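Local coordinates for UDP-N-acetylglucosamine 2-epimerase (PDB 4NES), which probably catalyses the reversible epimerisation at C-2 of UDP-N-acetylglucosamine to UDP-N-acetylmannosamine, the activated donor of ManNAc residues, at residues 245-248 with 249-252; 324-327 with 328-331; 330-333 with 334-337. One frame throughout, in Å; residues are numbered along the deposited sequence.

Interaction 1 of 3, residues 245-248 with 249-252; sequences KKRL and KEFN. With UD1 (uridine-diphosphate-N-acetylglucosamine), chain B.
Lys249 lies alongside Lys245 in the last turn of helix 242-250, which a Schellman motif closes. Both lysine chains point the same way, meeting CE to CE at 3.6 Å, while their ammonium groups stay apart, NZ to NZ 5.4 Å. Phe254 of the next helix touches both chains. Glu250 pairs with the opposite charge three residues back: its OE1 takes a 2.8 Å salt-bridge hydrogen bond from Arg247 NH1 on the syn lone pair. Carboxylate and guanidinium are nearly coplanar, 20° apart. Arg247 folds back to get there, with chi2 at -63°, and its NE pairs with Asp213. The amide of Glu250 bonds Lys246 O, whose own side chain leaves the helix for the UDP-GlcNAc pocket. There Lys246 NZ donates to ribose O2' of the ligand at 2.9 Å and, weakly, to O3B. Phe251 is the first residue to leave helical geometry, yet its N still reaches Arg247 O at 2.9 Å, and ring atom CD2 sits 3.3 Å from that same oxygen. Asn252, with positive phi, is the C-prime residue: Leu253 N returns to Leu248 O, and Asn252 N bonds Lys249 O at 3.2 Å.

Interaction 2 of 3, residues 324-327 with 328-331; sequences GDNK and EKLI
Leu330 N and Ile331 N bond back to Asn326 O and Lys327 O, at 3.0 Å and 2.9 Å respectively, the first i to i+4 backbone bonds of helix 327-338. Ahead of them two amides have no preceding turn to bond to, and the side chain of Asn326 serves both. Its OD1 accepts from Lys329 N at 2.8 Å with a fairly straight N-H (164°), the donor standing well above the carbonyl plane. The same oxygen takes a weak, strongly bent bond from Glu328 N, also at 2.8 Å. With chi1 at -174°, the amide group of Asn326 swings back over the helix start. Lys329 crosses this side chain at about a right angle, its CG 3.6 Å from Asn326 CG, and the bend at the end of the lysine brings NZ to 3.3 Å from Asn326 ND2, two donors that do not bond. A leucine in place of Asn326 would probably leave the Lys329 amide without its acceptor and fray the first turn. Lys327 and Glu328 run side by side: Glu328 OE2 rests 3.7 Å from Lys327 CG, while the charged ends stay apart, Lys327 NZ to Glu328 OE2 5.0 Å. Lys327 reaches past it as an extended chain, its CG wedged between backbone N and carbonyl carbon, and forms salt bridges with Glu223 and Glu227 of helix 215-232. Asp325, just before the cap, bonds Asn220 of the same helix. The arrangement is a classical asparagine N-cap, here starting the helix that follows edge strand 320-322 in one of the two Rossmann-like domains of a GT-B fold.

Interaction 3 of 3, residues 330-333 with 334-337; sequences LIKA and VEIM
Lys332 meets both Glu335 and Ile336, three and four residues further along the exposed side of helix 327-338. Bent at chi2 (63°), it brings NZ to 3.6 Å from Glu335 OE2, a long salt bridge, and lays its CG 3.8 Å from Ile336 CD1, the two chains crossing obliquely. Ile336 has CG1 beside its backbone N, and that methylene sits 3.3 Å from Lys332 O. The same carbonyl oxygen accepts Ile336 N at 3.0 Å. On the inner side, Val334 holds CG2 over Leu330: the methyl is 3.3 Å from Leu330 O and 4.2 Å from Leu330 CD1. Met337, present as selenomethionine, donates its N to Ala333 O at 2.8 Å and sets CG close to that oxygen before its tail turns away. Such division of faces makes this an amphipathic helix packed on a parallel sheet, as in the Rossmann-like domains of the GT-B fold. Leu330, Ala333, Val334 and Met337 all touch Ile303 of strand 302-304, and Ala333 and Met337 also touch Ile321 of the edge strand 320-322. Alongside runs helix 215-232: Leu330 rests on its Ile228, Val334 and Glu335 on its Tyr232, and the Tyr232 hydroxyl is hydrogen-bonded to Ile331 O.

Overall arrangement
From the N terminus, interaction 1, which carries Lys246 of the UDP-GlcNAc pocket, comes first; it ends helix 242-250 and leads into helix 254-259. Some seventy residues later, interaction 2 starts helix 327-338 just after strand 320-322, and interaction 3 continues along that helix, sharing Leu330 and Ile331 with it; their centres are 9 Å apart. All three are local, so none encloses a long loop, and none nests in or crosses another. Interaction 1 stays separate, with nearest atoms about 12 Å from interaction 2 and 14 Å from interaction 3. Residues of all three nevertheless touch helix 215-232, while interaction 3 adds the strands 302-304 and 320-322.

Interaction 1 of 3, residues 245-248 with 249-252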
# COMPACT_ATOMS: atom_id res chain seq x y z
N LYS A 245 -0.86 -11.94 26.54
CA LYS A 245 -0.61 -11.85 27.98
C LYS A 245 -0.87 -10.43 28.47
O LYS A 245 -1.51 -10.23 29.51
CB LYS A 245 0.84 -12.26 28.29
CG LYS A 245 1.14 -12.33 29.78
CD LYS A 245 2.50 -12.95 30.04
CE LYS A 245 2.69 -13.23 31.52
NZ LYS A 245 3.97 -13.94 31.80
N LYS A 246 -0.41 -9.45 27.70
CA LYS A 246 -0.54 -8.04 28.07
C LYS A 246 -2.01 -7.65 28.10
O LYS A 246 -2.47 -6.98 29.04
CB LYS A 246 0.23 -7.16 27.09
CG LYS A 246 0.02 -5.67 27.29
CD LYS A 246 0.88 -4.86 26.34
CE LYS A 246 0.39 -4.99 24.91
NZ LYS A 246 1.22 -4.16 24.00
N ARG A 247 -2.76 -8.09 27.10
CA ARG A 247 -4.19 -7.79 27.04
C ARG A 247 -4.99 -8.51 28.12
O ARG A 247 -5.90 -7.93 28.71
CB ARG A 247 -4.77 -8.14 25.66
CG ARG A 247 -4.23 -7.30 24.52
CD ARG A 247 -4.59 -5.84 24.69
NE ARG A 247 -4.23 -5.07 23.50
CZ ARG A 247 -4.36 -3.76 23.40
NH1 ARG A 247 -4.85 -3.06 24.41
NH2 ARG A 247 -4.01 -3.14 22.28
N LEU A 248 -4.67 -9.78 28.38
CA LEU A 248 -5.37 -10.53 29.42
C LEU A 248 -5.22 -9.85 30.78
O LEU A 248 -6.17 -9.80 31.56
CB LEU A 248 -4.87 -11.97 29.50
CG LEU A 248 -5.39 -12.88 28.38
CD1 LEU A 248 -4.55 -14.14 28.29
CD2 LEU A 248 -6.86 -13.22 28.60
N LYS A 249 -4.03 -9.33 31.05
CA LYS A 249 -3.79 -8.61 32.30
C LYS A 249 -4.51 -7.27 32.31
O LYS A 249 -5.06 -6.85 33.33
CB LYS A 249 -2.29 -8.42 32.54
CG LYS A 249 -1.55 -9.72 32.82
CD LYS A 249 -0.04 -9.52 32.75
CE LYS A 249 0.70 -10.76 33.21
NZ LYS A 249 0.54 -10.99 34.66
N GLU A 250 -4.52 -6.60 31.16
CA GLU A 250 -5.20 -5.31 31.04
C GLU A 250 -6.69 -5.43 31.32
O GLU A 250 -7.29 -4.55 31.95
CB GLU A 250 -4.98 -4.71 29.65
CG GLU A 250 -5.81 -3.47 29.39
CD GLU A 250 -5.60 -2.89 28.01
OE1 GLU A 250 -4.93 -3.54 27.18
OE2 GLU A 250 -6.11 -1.77 27.75
N PHE A 251 -7.29 -6.53 30.87
CA PHE A 251 -8.72 -6.74 31.00
C PHE A 251 -9.09 -7.58 32.22
O PHE A 251 -10.23 -8.01 32.36
CB PHE A 251 -9.27 -7.40 29.73
CG PHE A 251 -9.09 -6.56 28.49
CD1 PHE A 251 -9.17 -5.18 28.55
CD2 PHE A 251 -8.82 -7.16 27.27
CE1 PHE A 251 -9.00 -4.40 27.42
CE2 PHE A 251 -8.64 -6.39 26.13
CZ PHE A 251 -8.74 -5.01 26.20
N ASN A 252 -8.11 -7.81 33.09
CA ASN A 252 -8.30 -8.63 34.30
C ASN A 252 -8.86 -10.02 34.03
O ASN A 252 -9.79 -10.46 34.70
CB ASN A 252 -9.16 -7.89 35.34
CG ASN A 252 -8.34 -7.38 36.50
OD1 ASN A 252 -7.89 -6.23 36.50
ND2 ASN A 252 -8.14 -8.23 37.51
C1' UD1 B . 2.51 -9.51 14.64
C2' UD1 B . 1.83 -9.45 13.31
C3' UD1 B . 0.93 -10.57 13.12
C4' UD1 B . 1.57 -11.88 13.34
C5' UD1 B . 2.31 -11.89 14.65
C6' UD1 B . 3.14 -13.11 14.82
C7' UD1 B . 1.46 -7.05 12.47
C8' UD1 B . 0.55 -5.86 12.45
N2' UD1 B . 1.02 -8.20 13.23
O1' UD1 B . 1.56 -9.42 15.64
O3' UD1 B . 0.37 -10.52 11.80
O4' UD1 B . 0.61 -12.92 13.33
O5' UD1 B . 3.21 -10.79 14.74
O6' UD1 B . 3.28 -13.53 16.13
O7' UD1 B . 2.53 -7.04 11.86
N1 UD1 B . 5.63 -8.19 22.05
C2 UD1 B . 6.58 -8.57 22.90
N3 UD1 B . 7.72 -9.09 22.44
C4 UD1 B . 7.94 -9.24 21.13
C5 UD1 B . 6.97 -8.86 20.22
C6 UD1 B . 5.78 -8.33 20.71
O2 UD1 B . 6.43 -8.45 24.10
O4 UD1 B . 9.12 -9.77 20.68
C1B UD1 B . 4.35 -7.63 22.53
C2B UD1 B . 4.37 -6.17 22.79
O2' UD1 B . 3.55 -5.88 23.90
C3B UD1 B . 3.80 -5.61 21.59
C4B UD1 B . 2.76 -6.61 21.25
O4B UD1 B . 3.29 -7.87 21.60
O3B UD1 B . 3.28 -4.31 21.74
C5B UD1 B . 2.41 -6.61 19.80
O5B UD1 B . 3.50 -6.73 18.92
PA UD1 B . 3.31 -6.48 17.40
O1A UD1 B . 2.83 -5.08 17.20
O2A UD1 B . 4.61 -6.75 16.71
O3A UD1 B . 2.17 -7.42 16.88
PB UD1 B . 1.93 -8.98 17.11
O1B UD1 B . 0.71 -9.13 17.95
O2B UD1 B . 3.19 -9.65 17.61

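Interaction 2 of 3, residues 324-327 with 328-331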
# COMPACT_ATOMS: atom_id res chain seq x y z
N GLY A 324 -15.43 -18.49 15.42
CA GLY A 324 -15.32 -17.13 15.92
C GLY A 324 -15.28 -17.02 17.43
O GLY A 324 -14.50 -17.73 18.11
N ASP A 325 -16.18 -16.16 17.92
CA ASP A 325 -16.39 -15.69 19.28
C ASP A 325 -17.39 -16.60 20.01
O ASP A 325 -17.52 -16.55 21.24
CB ASP A 325 -17.02 -14.29 19.13
CG ASP A 325 -17.38 -13.62 20.44
OD1 ASP A 325 -18.32 -14.05 21.13
OD2 ASP A 325 -16.76 -12.59 20.75
N ASN A 326 -18.09 -17.42 19.25
CA ASN A 326 -19.34 -18.05 19.67
C ASN A 326 -19.10 -19.33 20.46
O ASN A 326 -18.57 -20.30 19.92
CB ASN A 326 -20.17 -18.35 18.42
CG ASN A 326 -21.57 -18.87 18.72
OD1 ASN A 326 -21.76 -19.78 19.53
ND2 ASN A 326 -22.56 -18.30 18.04
N LYS A 327 -19.52 -19.37 21.73
CA LYS A 327 -19.21 -20.54 22.55
C LYS A 327 -20.04 -21.76 22.15
O LYS A 327 -19.57 -22.89 22.27
CB LYS A 327 -19.28 -20.24 24.06
CG LYS A 327 -20.66 -20.22 24.69
CD LYS A 327 -20.53 -19.77 26.14
CE LYS A 327 -21.88 -19.73 26.84
NZ LYS A 327 -21.70 -19.46 28.30
N GLU A 328 -21.26 -21.54 21.67
CA GLU A 328 -22.10 -22.66 21.24
C GLU A 328 -21.51 -23.30 19.98
O GLU A 328 -21.49 -24.53 19.85
CB GLU A 328 -23.53 -22.20 20.98
CG GLU A 328 -24.04 -21.14 21.95
CD GLU A 328 -24.42 -21.70 23.30
OE1 GLU A 328 -24.92 -22.84 23.37
OE2 GLU A 328 -24.24 -20.98 24.30
N LYS A 329 -21.02 -22.47 19.07
CA LYS A 329 -20.35 -22.99 17.88
C LYS A 329 -19.09 -23.74 18.28
O LYS A 329 -18.76 -24.77 17.69
CB LYS A 329 -19.98 -21.86 16.91
CG LYS A 329 -21.15 -21.31 16.08
CD LYS A 329 -20.63 -20.37 15.00
CE LYS A 329 -21.75 -19.86 14.10
NZ LYS A 329 -22.55 -18.78 14.74
N LEU A 330 -18.39 -23.24 19.29
CA LEU A 330 -17.18 -23.89 19.77
C LEU A 330 -17.50 -25.26 20.37
O LEU A 330 -16.82 -26.25 20.09
CB LEU A 330 -16.47 -23.01 20.79
CG LEU A 330 -15.26 -23.62 21.50
CD1 LEU A 330 -14.17 -23.99 20.51
CD2 LEU A 330 -14.74 -22.62 22.53
N ILE A 331 -18.55 -25.33 21.18
CA ILE A 331 -18.93 -26.59 21.79
C ILE A 331 -19.29 -27.65 20.74
O ILE A 331 -18.82 -28.78 20.81
CB ILE A 331 -20.10 -26.41 22.80
CG1 ILE A 331 -19.64 -25.56 23.98
CG2 ILE A 331 -20.62 -27.76 23.28
CD1 ILE A 331 -18.40 -26.09 24.68

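Interaction 3 of 3, residues 330-333 with 334-337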
# COMPACT_ATOMS: atom_id res chain seq x y z
N LEU A 330 -18.39 -23.24 19.29
CA LEU A 330 -17.18 -23.89 19.77
C LEU A 330 -17.50 -25.26 20.37
O LEU A 330 -16.82 -26.25 20.09
CB LEU A 330 -16.47 -23.01 20.79
CG LEU A 330 -15.26 -23.62 21.50
CD1 LEU A 330 -14.17 -23.99 20.51
CD2 LEU A 330 -14.74 -22.62 22.53
N ILE A 331 -18.55 -25.33 21.18
CA ILE A 331 -18.93 -26.59 21.79
C ILE A 331 -19.29 -27.65 20.74
O ILE A 331 -18.82 -28.78 20.81
CB ILE A 331 -20.10 -26.41 22.80
CG1 ILE A 331 -19.64 -25.56 23.98
CG2 ILE A 331 -20.62 -27.76 23.28
CD1 ILE A 331 -18.40 -26.09 24.68
N LYS A 332 -20.10 -27.26 19.76
CA LYS A 332 -20.50 -28.19 18.71
C LYS A 332 -19.30 -28.62 17.87
O LYS A 332 -19.17 -29.80 17.52
CB LYS A 332 -21.55 -27.56 17.80
CG LYS A 332 -21.95 -28.44 16.62
CD LYS A 332 -22.60 -29.75 17.08
CE LYS A 332 -23.13 -30.55 15.90
NZ LYS A 332 -24.02 -31.66 16.33
N ALA A 333 -18.42 -27.67 17.56
CA ALA A 333 -17.22 -27.97 16.79
C ALA A 333 -16.30 -28.98 17.48
O ALA A 333 -15.69 -29.83 16.82
CB ALA A 333 -16.46 -26.70 16.49
N VAL A 334 -16.18 -28.89 18.80
CA VAL A 334 -15.35 -29.84 19.54
C VAL A 334 -15.91 -31.25 19.38
O VAL A 334 -15.17 -32.20 19.13
CB VAL A 334 -15.22 -29.46 21.03
CG1 VAL A 334 -14.56 -30.57 21.81
CG2 VAL A 334 -14.41 -28.17 21.17
N GLU A 335 -17.23 -31.39 19.50
CA GLU A 335 -17.87 -32.69 19.30
C GLU A 335 -17.60 -33.24 17.90
O GLU A 335 -17.22 -34.40 17.74
CB GLU A 335 -19.37 -32.59 19.54
CG GLU A 335 -20.08 -33.94 19.52
CD GLU A 335 -21.56 -33.82 19.84
OE1 GLU A 335 -22.04 -34.55 20.73
OE2 GLU A 335 -22.23 -32.99 19.19
N ILE A 336 -17.79 -32.40 16.89
CA ILE A 336 -17.57 -32.79 15.50
C ILE A 336 -16.12 -33.22 15.29
O ILE A 336 -15.86 -34.29 14.73
CB ILE A 336 -17.90 -31.63 14.54
CG1 ILE A 336 -19.40 -31.29 14.62
CG2 ILE A 336 -17.49 -31.96 13.11
CD1 ILE A 336 -19.78 -30.00 13.91
N MSE A 337 -15.19 -32.41 15.77
CA MSE A 337 -13.77 -32.67 15.52
C MSE A 337 -13.21 -33.83 16.35
O MSE A 337 -12.28 -34.50 15.92
CB MSE A 337 -12.96 -31.40 15.72
CG MSE A 337 -13.23 -30.34 14.67
SE MSE A 337 -13.16 -31.10 12.87
CE MSE A 337 -12.12 -29.71 12.01